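Local coordinates for HTH marR-type domain-containing protein (Streptococcus agalactiae serotype III, PDB 7DVR), which probably acts as a MarR-type DNA-binding transcription factor that binds heme and senses it, at residues M1-P4 with L5-A8; S67-V70 with K71-E74; E107-L110 with E111-S115; E125-T128 with T129-I133. One frame throughout, in Å; residues are numbered along the deposited sequence.

Interaction 1: M1-P4 with L5-A8; sequences MENP and LQKA. With HEM (protoporphyrin IX containing Fe), chain B.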
# COMPACT_ATOMS: atom_id res chain seq x y z
N MET A 1 -13.47 -5.51 -0.41
CA MET A 1 -13.16 -6.90 -0.48
C MET A 1 -12.46 -7.33 0.82
O MET A 1 -11.68 -6.56 1.43
CB MET A 1 -12.27 -7.18 -1.70
CG MET A 1 -12.75 -6.46 -3.00
SD MET A 1 -11.65 -5.09 -3.54
CE MET A 1 -12.77 -4.16 -4.56
N GLU A 2 -12.64 -8.58 1.18
CA GLU A 2 -12.04 -9.14 2.40
C GLU A 2 -10.52 -8.87 2.43
O GLU A 2 -9.87 -8.93 1.40
CB GLU A 2 -12.33 -10.63 2.43
CG GLU A 2 -12.23 -11.24 3.81
CD GLU A 2 -13.30 -12.29 4.10
OE1 GLU A 2 -13.83 -12.29 5.23
OE2 GLU A 2 -13.62 -13.09 3.18
N ASN A 3 -10.00 -8.60 3.62
CA ASN A 3 -8.54 -8.39 3.86
C ASN A 3 -8.01 -7.33 2.88
O ASN A 3 -7.06 -7.56 2.14
CB ASN A 3 -7.76 -9.70 3.77
CG ASN A 3 -8.24 -10.75 4.76
OD1 ASN A 3 -8.25 -10.54 5.97
ND2 ASN A 3 -8.68 -11.89 4.26
N PRO A 4 -8.63 -6.14 2.88
CA PRO A 4 -8.29 -5.02 2.00
C PRO A 4 -6.85 -4.51 2.12
O PRO A 4 -6.17 -4.31 1.11
CB PRO A 4 -9.20 -3.88 2.48
CG PRO A 4 -10.01 -4.39 3.66
CD PRO A 4 -9.77 -5.88 3.77
N LEU A 5 -6.39 -4.35 3.37
CA LEU A 5 -5.08 -3.73 3.74
C LEU A 5 -3.95 -4.73 3.41
O LEU A 5 -2.87 -4.32 2.84
CB LEU A 5 -5.12 -3.34 5.24
CG LEU A 5 -6.16 -2.28 5.70
CD1 LEU A 5 -6.19 -2.18 7.23
CD2 LEU A 5 -5.88 -0.91 5.10
N GLN A 6 -4.17 -6.00 3.71
CA GLN A 6 -3.14 -7.03 3.46
C GLN A 6 -2.97 -7.16 1.95
O GLN A 6 -1.86 -7.15 1.49
CB GLN A 6 -3.52 -8.36 4.12
CG GLN A 6 -3.51 -8.33 5.65
CD GLN A 6 -3.97 -9.60 6.34
OE1 GLN A 6 -4.63 -10.45 5.74
NE2 GLN A 6 -3.67 -9.70 7.62
N LYS A 7 -4.05 -7.20 1.19
CA LYS A 7 -3.94 -7.35 -0.26
C LYS A 7 -3.23 -6.15 -0.88
O LYS A 7 -2.33 -6.35 -1.69
CB LYS A 7 -5.31 -7.52 -0.89
CG LYS A 7 -5.99 -8.85 -0.60
CD LYS A 7 -7.40 -8.89 -1.09
CE LYS A 7 -7.95 -10.30 -1.16
NZ LYS A 7 -9.41 -10.31 -1.42
N ALA A 8 -3.60 -4.93 -0.48
CA ALA A 8 -2.96 -3.70 -1.01
C ALA A 8 -1.47 -3.69 -0.67
O ALA A 8 -0.63 -3.34 -1.51
CB ALA A 8 -3.63 -2.46 -0.44
CHA HEM B . -17.31 -6.24 -1.70
CHB HEM B . -15.64 -7.34 2.58
CHC HEM B . -13.45 -3.11 2.68
CHD HEM B . -14.50 -2.43 -1.91
C1A HEM B . -17.07 -6.85 -0.53
C2A HEM B . -17.63 -8.06 -0.17
C3A HEM B . -17.16 -8.37 1.03
C4A HEM B . -16.29 -7.37 1.41
CMA HEM B . -17.50 -9.60 1.82
CAA HEM B . -18.61 -8.90 -0.97
CBA HEM B . -20.06 -8.52 -0.60
CGA HEM B . -21.07 -9.34 -1.39
O1A HEM B . -20.93 -10.58 -1.48
O2A HEM B . -22.06 -8.79 -1.93
C1B HEM B . -14.91 -6.24 2.95
C2B HEM B . -14.37 -6.15 4.23
C3B HEM B . -13.76 -4.94 4.29
C4B HEM B . -13.95 -4.33 2.99
CMB HEM B . -14.47 -7.21 5.30
CAB HEM B . -12.98 -4.35 5.35
CBB HEM B . -12.67 -5.03 6.43
C1C HEM B . -13.49 -2.58 1.43
C2C HEM B . -12.78 -1.48 1.01
C3C HEM B . -13.08 -1.29 -0.31
C4C HEM B . -13.98 -2.28 -0.67
CMC HEM B . -11.87 -0.70 1.90
CAC HEM B . -12.64 -0.22 -1.19
CBC HEM B . -12.09 0.89 -0.70
C1D HEM B . -15.37 -3.44 -2.18
C2D HEM B . -16.03 -3.51 -3.46
C3D HEM B . -16.82 -4.56 -3.41
C4D HEM B . -16.64 -5.12 -2.09
CMD HEM B . -15.88 -2.57 -4.63
CAD HEM B . -17.72 -5.05 -4.52
CBD HEM B . -19.21 -4.96 -4.12
CGD HEM B . -20.08 -5.56 -5.21
O1D HEM B . -20.30 -4.91 -6.25
O2D HEM B . -20.58 -6.71 -5.07
NA HEM B . -16.24 -6.43 0.45
NB HEM B . -14.64 -5.15 2.27
NC HEM B . -14.21 -3.04 0.40
ND HEM B . -15.78 -4.41 -1.41
FE HEM B . -15.24 -4.74 0.32
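Lys-7 reaches back over the start of its own helix to Glu-2, and its NZ gives a hydrogen bond of 3.2 Å to Glu-2 O. The long lysine suits this place: the extended chain carries its methylenes past Asn-3 O, with CG 3.2 Å from that oxygen, before the ammonium meets the next carbonyl back. Two backbone bonds open the helix, Lys-7 N to Asn-3 O at 3.2 Å and Ala-8 N to Pro-4 O at 3.1 Å. Before the helix, Met-1 N binds the heme iron at 2.1 Å, a role that would require a neutral amine, since a protonated one has no lone pair to give. His-114 of the second subunit is the other iron ligand, and Lys-123 of that subunit is hydrogen-bonded to the heme. Glu-2 turns its carboxylate to His-37 of the second subunit.

Asn-3 holds the N-cap position, but its side chain makes no capping bond; its amide lies beside that of Gln-6, the two planes 19° apart. Pro-4 fits the first turn, where its missing N-H costs no helix bond, and its ring adds an apolar contact, CG standing 3.4 Å from heme CAB. Met-1 CG lies beside the backbone N (chi1 -45°) and the chain then bends at chi2, which sets CE 3.5 Å from heme C2D. Together these features make a six-coordinate heme site between subunits, with a terminal amino group and a histidine as axial ligands.

Interaction 2: S67-V70 with K71-E74; sequences SNLV and KRME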
# COMPACT_ATOMS: atom_id res chain seq x y z
N SER A 67 20.44 18.41 3.25
CA SER A 67 21.87 18.29 3.52
C SER A 67 22.26 16.80 3.54
O SER A 67 23.40 16.42 3.11
CB SER A 67 22.17 18.97 4.80
OG SER A 67 23.49 18.62 5.17
N ASN A 68 21.38 15.96 4.07
CA ASN A 68 21.72 14.52 4.14
C ASN A 68 21.66 13.98 2.73
O ASN A 68 22.55 13.21 2.36
CB ASN A 68 20.79 13.75 5.06
CG ASN A 68 21.11 14.01 6.52
OD1 ASN A 68 20.24 14.39 7.29
ND2 ASN A 68 22.37 13.80 6.89
N LEU A 69 20.60 14.34 2.02
CA LEU A 69 20.43 13.93 0.62
C LEU A 69 21.65 14.30 -0.22
O LEU A 69 22.11 13.41 -0.93
CB LEU A 69 19.19 14.58 0.02
CG LEU A 69 18.97 14.28 -1.45
CD1 LEU A 69 18.69 12.80 -1.63
CD2 LEU A 69 17.84 15.13 -2.00
N VAL A 70 22.12 15.55 -0.20
CA VAL A 70 23.20 15.94 -1.17
C VAL A 70 24.53 15.30 -0.76
O VAL A 70 25.35 14.97 -1.66
CB VAL A 70 23.33 17.47 -1.30
CG1 VAL A 70 22.03 18.01 -1.82
CG2 VAL A 70 23.73 18.11 -0.00
N LYS A 71 24.72 15.03 0.52
CA LYS A 71 25.98 14.42 1.01
C LYS A 71 26.08 12.97 0.49
O LYS A 71 27.21 12.51 0.15
CB LYS A 71 26.05 14.44 2.53
CG LYS A 71 27.38 13.93 3.05
CD LYS A 71 27.72 14.30 4.49
CE LYS A 71 28.97 13.57 4.95
NZ LYS A 71 29.24 13.79 6.39
N ARG A 72 24.93 12.29 0.44
CA ARG A 72 24.80 10.91 -0.10
C ARG A 72 24.89 10.92 -1.63
O ARG A 72 25.38 9.96 -2.20
CB ARG A 72 23.47 10.30 0.30
CG ARG A 72 23.55 9.54 1.61
CD ARG A 72 22.21 9.63 2.31
NE ARG A 72 21.11 9.24 1.43
CZ ARG A 72 19.88 9.73 1.47
NH1 ARG A 72 19.55 10.69 2.32
NH2 ARG A 72 18.96 9.27 0.63
N MET A 73 24.42 11.97 -2.30
CA MET A 73 24.59 12.07 -3.76
C MET A 73 26.08 12.21 -4.08
O MET A 73 26.53 11.55 -4.98
CB MET A 73 23.79 13.25 -4.32
CG MET A 73 22.30 13.01 -4.24
SD MET A 73 21.33 14.45 -4.69
CE MET A 73 21.55 14.32 -6.47
N GLU A 74 26.80 13.00 -3.29
CA GLU A 74 28.26 13.19 -3.40
C GLU A 74 28.95 11.85 -3.14
O GLU A 74 29.79 11.47 -3.97
CB GLU A 74 28.77 14.27 -2.44
CG GLU A 74 30.26 14.57 -2.56
CD GLU A 74 30.69 15.89 -1.91
OE1 GLU A 74 30.36 16.08 -0.73
OE2 GLU A 74 31.35 16.76 -2.61
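Leu-69 lies over one face of the Arg-72 guanidinium, its CD1 4.2 Å from Arg-72 NH2. The Asn-68 carbonyl approaches the same flat group obliquely, while Arg-72 NH1 hangs beside the Leu-69 backbone, 3.8 Å from Leu-69 CA. This backward course comes from a bend at chi3 (51°), which folds the guanidinium along the preceding turn. Both residues belong to helix 63-75. From its place after helices 34-44 and 52-59, and before the strand pair 79-83 and 91-95, it is probably the recognition helix of a winged helix-turn-helix, as in MarR proteins. The exposed basic Lys-71 and Arg-72 are consistent with a surface turned to DNA phosphates.

The buried side is apolar. Leu-69, Val-70 and Met-73 turn inward, Leu-69 against Leu-38 of helix 34-44 and Leu-59 of helix 52-59, and Val-70 against Ile-52; the short branched valine brings no long chain to that contact with helix 52-59. Glu-74, at the margin, sends its OE2 to a weak hydrogen bond with Ile-81 N, a slight link from the helix end to strand 79-83, probably part of the wing. Four backbone bonds hold the two turns together, from Lys-71 N to Ser-67 O through Glu-74 N to Val-70 O, the latter 2.9 Å long. Flexible and unbranched at CB, Met-73 slants across Leu-69: its CG passes 3.3 Å from Leu-69 O, and the sulfur SD then settles 4.0 Å from Leu-69 CG.

Interaction 3: E107-L110 with E111-S115; sequences EIFL and EKLHS. With HEM (protoporphyrin IX containing Fe), chain C.
His-114 reaches Leu-110 one turn back along the helix, and its CB already lies 3.5 Å from Leu-110 O. CG follows at a similar range, held beside the backbone N by chi1 of -72°, and this turns the ring so that ND1 faces the carbonyl. ND1 donates to Leu-110 O over 2.7 Å, with an N-H...O angle of 160° and the oxygen only 5° out of the ring plane. The same oxygen also accepts from His-114 N, at 3.1 Å and from the opposite face of the carbonyl plane, so it is gripped twice. Such a bond at ND1 fixes the ring's rotation and, by drawing on its hydrogen, would probably make the imidazole a stronger donor to metal. CD2 and CE1 flank NE2, which at the tip binds the iron at 2.1 Å. This is the proximal-histidine arrangement familiar from heme proteins, here set on helix 97-117, with Met-1 N of the second subunit as the other axial ligand.

Leu-110 also lines the pocket, as an apolar side chain should beside a porphyrin, its CD2 3.7 Å from heme CMB. Leu-113, whose CD2 also comes near the heme, runs alongside Phe-109, with that CD2 4.1 Å from Phe-109 CZ, and Phe-109 carries on to meet the ring of Tyr-22 on helix 4-25. On the exposed flank the lysine's aliphatic part does the packing: Lys-112 CE lies 3.6 Å from Ile-108 CG2, leaving the ammonium to continue outward.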
# COMPACT_ATOMS: atom_id res chain seq x y z
N GLU A 107 16.77 8.24 -17.65
CA GLU A 107 15.71 8.65 -18.61
C GLU A 107 15.23 7.42 -19.41
O GLU A 107 14.00 7.28 -19.60
CB GLU A 107 16.23 9.72 -19.57
CG GLU A 107 15.49 11.03 -19.53
CD GLU A 107 16.03 12.07 -20.50
OE1 GLU A 107 17.24 11.98 -20.87
OE2 GLU A 107 15.26 12.94 -20.90
N ILE A 108 16.18 6.63 -19.92
CA ILE A 108 15.93 5.34 -20.65
C ILE A 108 15.12 4.43 -19.75
O ILE A 108 14.06 4.00 -20.13
CB ILE A 108 17.25 4.65 -21.09
CG1 ILE A 108 18.02 5.47 -22.13
CG2 ILE A 108 16.99 3.22 -21.57
CD1 ILE A 108 19.43 4.95 -22.42
N PHE A 109 15.64 4.16 -18.56
CA PHE A 109 14.99 3.30 -17.55
C PHE A 109 13.53 3.69 -17.35
O PHE A 109 12.68 2.83 -17.38
CB PHE A 109 15.74 3.35 -16.22
CG PHE A 109 15.00 2.74 -15.04
CD1 PHE A 109 14.87 1.37 -14.88
CD2 PHE A 109 14.45 3.55 -14.05
CE1 PHE A 109 14.19 0.85 -13.78
CE2 PHE A 109 13.82 3.03 -12.93
CZ PHE A 109 13.67 1.67 -12.80
N LEU A 110 13.25 4.97 -17.13
CA LEU A 110 11.87 5.38 -16.82
C LEU A 110 11.01 5.11 -18.05
O LEU A 110 9.82 4.72 -17.86
CB LEU A 110 11.82 6.85 -16.41
CG LEU A 110 12.32 7.13 -14.99
CD1 LEU A 110 12.24 8.61 -14.67
CD2 LEU A 110 11.53 6.38 -13.93
N GLU A 111 11.57 5.32 -19.24
CA GLU A 111 10.77 5.07 -20.49
C GLU A 111 10.44 3.57 -20.61
O GLU A 111 9.23 3.23 -20.74
CB GLU A 111 11.49 5.57 -21.76
CG GLU A 111 11.38 7.08 -21.96
CD GLU A 111 12.65 7.85 -22.31
OE1 GLU A 111 13.73 7.22 -22.47
OE2 GLU A 111 12.57 9.10 -22.40
N LYS A 112 11.45 2.70 -20.49
CA LYS A 112 11.27 1.23 -20.55
C LYS A 112 10.36 0.73 -19.44
O LYS A 112 9.50 -0.17 -19.68
CB LYS A 112 12.62 0.53 -20.48
CG LYS A 112 13.40 0.65 -21.78
CD LYS A 112 14.81 0.09 -21.69
CE LYS A 112 15.61 0.21 -22.98
NZ LYS A 112 15.26 -0.86 -23.95
N LEU A 113 10.54 1.28 -18.24
CA LEU A 113 9.73 0.86 -17.08
C LEU A 113 8.24 1.08 -17.35
O LEU A 113 7.48 0.17 -17.16
CB LEU A 113 10.17 1.61 -15.83
CG LEU A 113 9.28 1.47 -14.59
CD1 LEU A 113 9.39 0.09 -13.97
CD2 LEU A 113 9.70 2.49 -13.53
N HIS A 114 7.87 2.30 -17.69
CA HIS A 114 6.47 2.66 -18.06
C HIS A 114 5.98 1.84 -19.25
O HIS A 114 4.91 1.22 -19.07
CB HIS A 114 6.35 4.17 -18.24
CG HIS A 114 6.42 4.92 -16.95
ND1 HIS A 114 7.64 5.26 -16.36
CD2 HIS A 114 5.45 5.36 -16.11
CE1 HIS A 114 7.38 5.93 -15.25
NE2 HIS A 114 6.08 5.96 -15.08
N SER A 115 6.71 1.73 -20.36
CA SER A 115 6.34 0.81 -21.48
C SER A 115 5.95 -0.56 -20.93
O SER A 115 4.85 -1.06 -21.24
CB SER A 115 7.41 0.65 -22.52
OG SER A 115 7.87 1.89 -22.95
CHA HEM C . 4.11 9.07 -15.57
CHB HEM C . 7.89 9.00 -12.73
CHC HEM C . 6.72 4.55 -11.48
CHD HEM C . 2.56 4.98 -13.73
C1A HEM C . 5.25 9.37 -14.93
C2A HEM C . 5.94 10.56 -15.14
C3A HEM C . 7.00 10.54 -14.33
C4A HEM C . 6.96 9.36 -13.62
CMA HEM C . 8.03 11.63 -14.22
CAA HEM C . 5.58 11.68 -16.09
CBA HEM C . 6.27 11.47 -17.45
CGA HEM C . 5.93 12.58 -18.44
O1A HEM C . 5.99 13.77 -18.07
O2A HEM C . 5.60 12.31 -19.62
C1B HEM C . 7.87 7.75 -12.17
C2B HEM C . 8.92 7.32 -11.37
C3B HEM C . 8.62 6.04 -11.02
C4B HEM C . 7.35 5.74 -11.64
CMB HEM C . 10.12 8.14 -10.99
CAB HEM C . 9.32 5.13 -10.14
CBB HEM C . 10.36 5.53 -9.44
C1C HEM C . 5.47 4.30 -11.93
C2C HEM C . 4.71 3.21 -11.58
C3C HEM C . 3.51 3.34 -12.22
C4C HEM C . 3.57 4.51 -12.97
CMC HEM C . 5.17 2.13 -10.66
CAC HEM C . 2.39 2.41 -12.24
CBC HEM C . 2.53 1.16 -11.82
C1D HEM C . 2.69 6.15 -14.42
C2D HEM C . 1.67 6.58 -15.34
C3D HEM C . 2.10 7.71 -15.86
C4D HEM C . 3.39 7.96 -15.26
CMD HEM C . 0.37 5.88 -15.67
CAD HEM C . 1.37 8.54 -16.88
CBD HEM C . 2.14 8.61 -18.22
CGD HEM C . 1.45 9.55 -19.18
O1D HEM C . 0.41 9.16 -19.78
O2D HEM C . 1.89 10.70 -19.40
NA HEM C . 5.89 8.64 -14.00
NB HEM C . 6.98 6.79 -12.30
NC HEM C . 4.76 5.06 -12.77
ND HEM C . 3.69 7.00 -14.42
FE HEM C . 5.23 6.88 -13.42

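Interaction 4: E125-T128 with T129-I133; sequences EIRT and TKKVI
Thr-129 grips Glu-125 O twice, with its backbone N at 2.8 Å and its hydroxyl OG1 at 2.9 Å, the two donors coming from opposite faces of the carbonyl plane. The hydroxyl lies beside its own backbone N (chi1 -61°), which points it back up the helix and lets a polar side chain settle its hydrogen within a packed surface. Thr-128 and Val-132 continue this tight side. Val-132 N bonds to Thr-128 O, and Val-132 CG2 rests 3.5 Å from the same oxygen; both residues are small and branched, which allows a close approach by another helix.

Elsewhere round the helix the side-chain contacts are longer. Ile-126 lies near a bound heme, and Lys-130 slants over it, Lys-130 CE 4.0 Å from Ile-126 CG2, while NZ leads out on the solvent side. Arg-127, also exposed, runs alongside the methylenes of Lys-131: Lys-131 CD stands 4.0 Å from Arg-127 NH1, at the guanidinium edge, and Arg-127 NH2 forms a salt bridge with Glu-124.

Lys-131 NZ goes on to a salt bridge with Glu-125 of the second subunit, and Glu-125 is paired likewise with Lys-131 of the second subunit. The compact side packs there too, Thr-128 on Thr-128 of the second subunit and Thr-129 on its Val-132. Such mutual pairing marks a symmetric helix-to-helix dimer interface, built here by helix 123-139, as in MarR-family dimers.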
# COMPACT_ATOMS: atom_id res chain seq x y z
N GLU A 125 -8.47 4.07 -19.54
CA GLU A 125 -8.44 3.18 -18.35
C GLU A 125 -7.64 3.81 -17.18
O GLU A 125 -8.07 3.67 -15.99
CB GLU A 125 -7.86 1.83 -18.75
CG GLU A 125 -8.85 0.98 -19.52
CD GLU A 125 -8.26 -0.34 -20.01
OE1 GLU A 125 -7.01 -0.42 -20.22
OE2 GLU A 125 -9.05 -1.31 -20.17
N ILE A 126 -6.54 4.49 -17.49
CA ILE A 126 -5.69 5.22 -16.48
C ILE A 126 -6.56 6.31 -15.86
O ILE A 126 -6.64 6.39 -14.63
CB ILE A 126 -4.43 5.83 -17.11
CG1 ILE A 126 -3.45 4.77 -17.63
CG2 ILE A 126 -3.72 6.79 -16.14
CD1 ILE A 126 -3.19 3.66 -16.70
N ARG A 127 -7.22 7.08 -16.73
CA ARG A 127 -8.05 8.24 -16.32
C ARG A 127 -9.14 7.75 -15.38
O ARG A 127 -9.38 8.42 -14.38
CB ARG A 127 -8.65 8.89 -17.56
CG ARG A 127 -9.19 10.29 -17.32
CD ARG A 127 -10.29 10.72 -18.29
NE ARG A 127 -11.41 9.78 -18.35
CZ ARG A 127 -12.37 9.65 -17.42
NH1 ARG A 127 -12.39 10.41 -16.34
NH2 ARG A 127 -13.32 8.75 -17.60
N THR A 128 -9.76 6.62 -15.73
CA THR A 128 -10.84 5.97 -14.96
C THR A 128 -10.29 5.56 -13.59
O THR A 128 -10.79 6.04 -12.53
CB THR A 128 -11.39 4.75 -15.71
OG1 THR A 128 -12.22 5.24 -16.79
CG2 THR A 128 -12.26 3.85 -14.86
N THR A 129 -9.29 4.70 -13.63
CA THR A 129 -8.60 4.27 -12.39
C THR A 129 -8.23 5.45 -11.49
O THR A 129 -8.56 5.40 -10.28
CB THR A 129 -7.37 3.47 -12.76
OG1 THR A 129 -7.75 2.31 -13.50
CG2 THR A 129 -6.67 3.01 -11.50
N LYS A 130 -7.56 6.46 -12.03
CA LYS A 130 -7.22 7.71 -11.29
C LYS A 130 -8.46 8.32 -10.65
O LYS A 130 -8.41 8.75 -9.50
CB LYS A 130 -6.57 8.74 -12.19
CG LYS A 130 -5.11 8.45 -12.51
CD LYS A 130 -4.40 9.63 -13.14
CE LYS A 130 -2.91 9.43 -13.30
NZ LYS A 130 -2.24 10.68 -13.74
N LYS A 131 -9.55 8.43 -11.38
CA LYS A 131 -10.78 8.98 -10.80
C LYS A 131 -11.29 8.11 -9.69
O LYS A 131 -11.86 8.64 -8.75
CB LYS A 131 -11.85 9.08 -11.88
CG LYS A 131 -13.23 9.58 -11.46
CD LYS A 131 -14.04 9.91 -12.70
CE LYS A 131 -15.41 10.54 -12.47
NZ LYS A 131 -16.36 9.53 -11.95
N VAL A 132 -11.21 6.79 -9.80
CA VAL A 132 -11.82 5.96 -8.76
C VAL A 132 -11.01 6.14 -7.47
O VAL A 132 -11.61 6.25 -6.41
CB VAL A 132 -11.89 4.52 -9.22
CG1 VAL A 132 -12.28 3.65 -8.07
CG2 VAL A 132 -12.92 4.38 -10.36
N ILE A 133 -9.71 6.21 -7.61
CA ILE A 133 -8.79 6.38 -6.42
C ILE A 133 -9.13 7.72 -5.74
O ILE A 133 -9.28 7.80 -4.49
CB ILE A 133 -7.31 6.36 -6.83
CG1 ILE A 133 -6.87 5.11 -7.59
CG2 ILE A 133 -6.41 6.61 -5.65
CD1 ILE A 133 -7.03 3.84 -6.87

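The four contacts follow in series along the chain, at the N-terminal loop and start of helix 4-25, then on helices 63-75, 97-117 and 123-139. Interactions 1 and 4 lie on the same side of the chain's centre, their centres about 19 Å apart; interaction 2, about 36 Å from interaction 4 between centres, sits in the probable DNA-binding region. Interaction 3 occupies the intervening helix 97-117, its centre about 21 Å from that of interaction 4. Interactions 1 and 3, about 30 Å apart between centres, supply ligands to different hemes. Each heme thus bridges the two subunits; heme binding is probably coupled to the dimer, consistent with a sensor whose heme could influence the DNA-binding part.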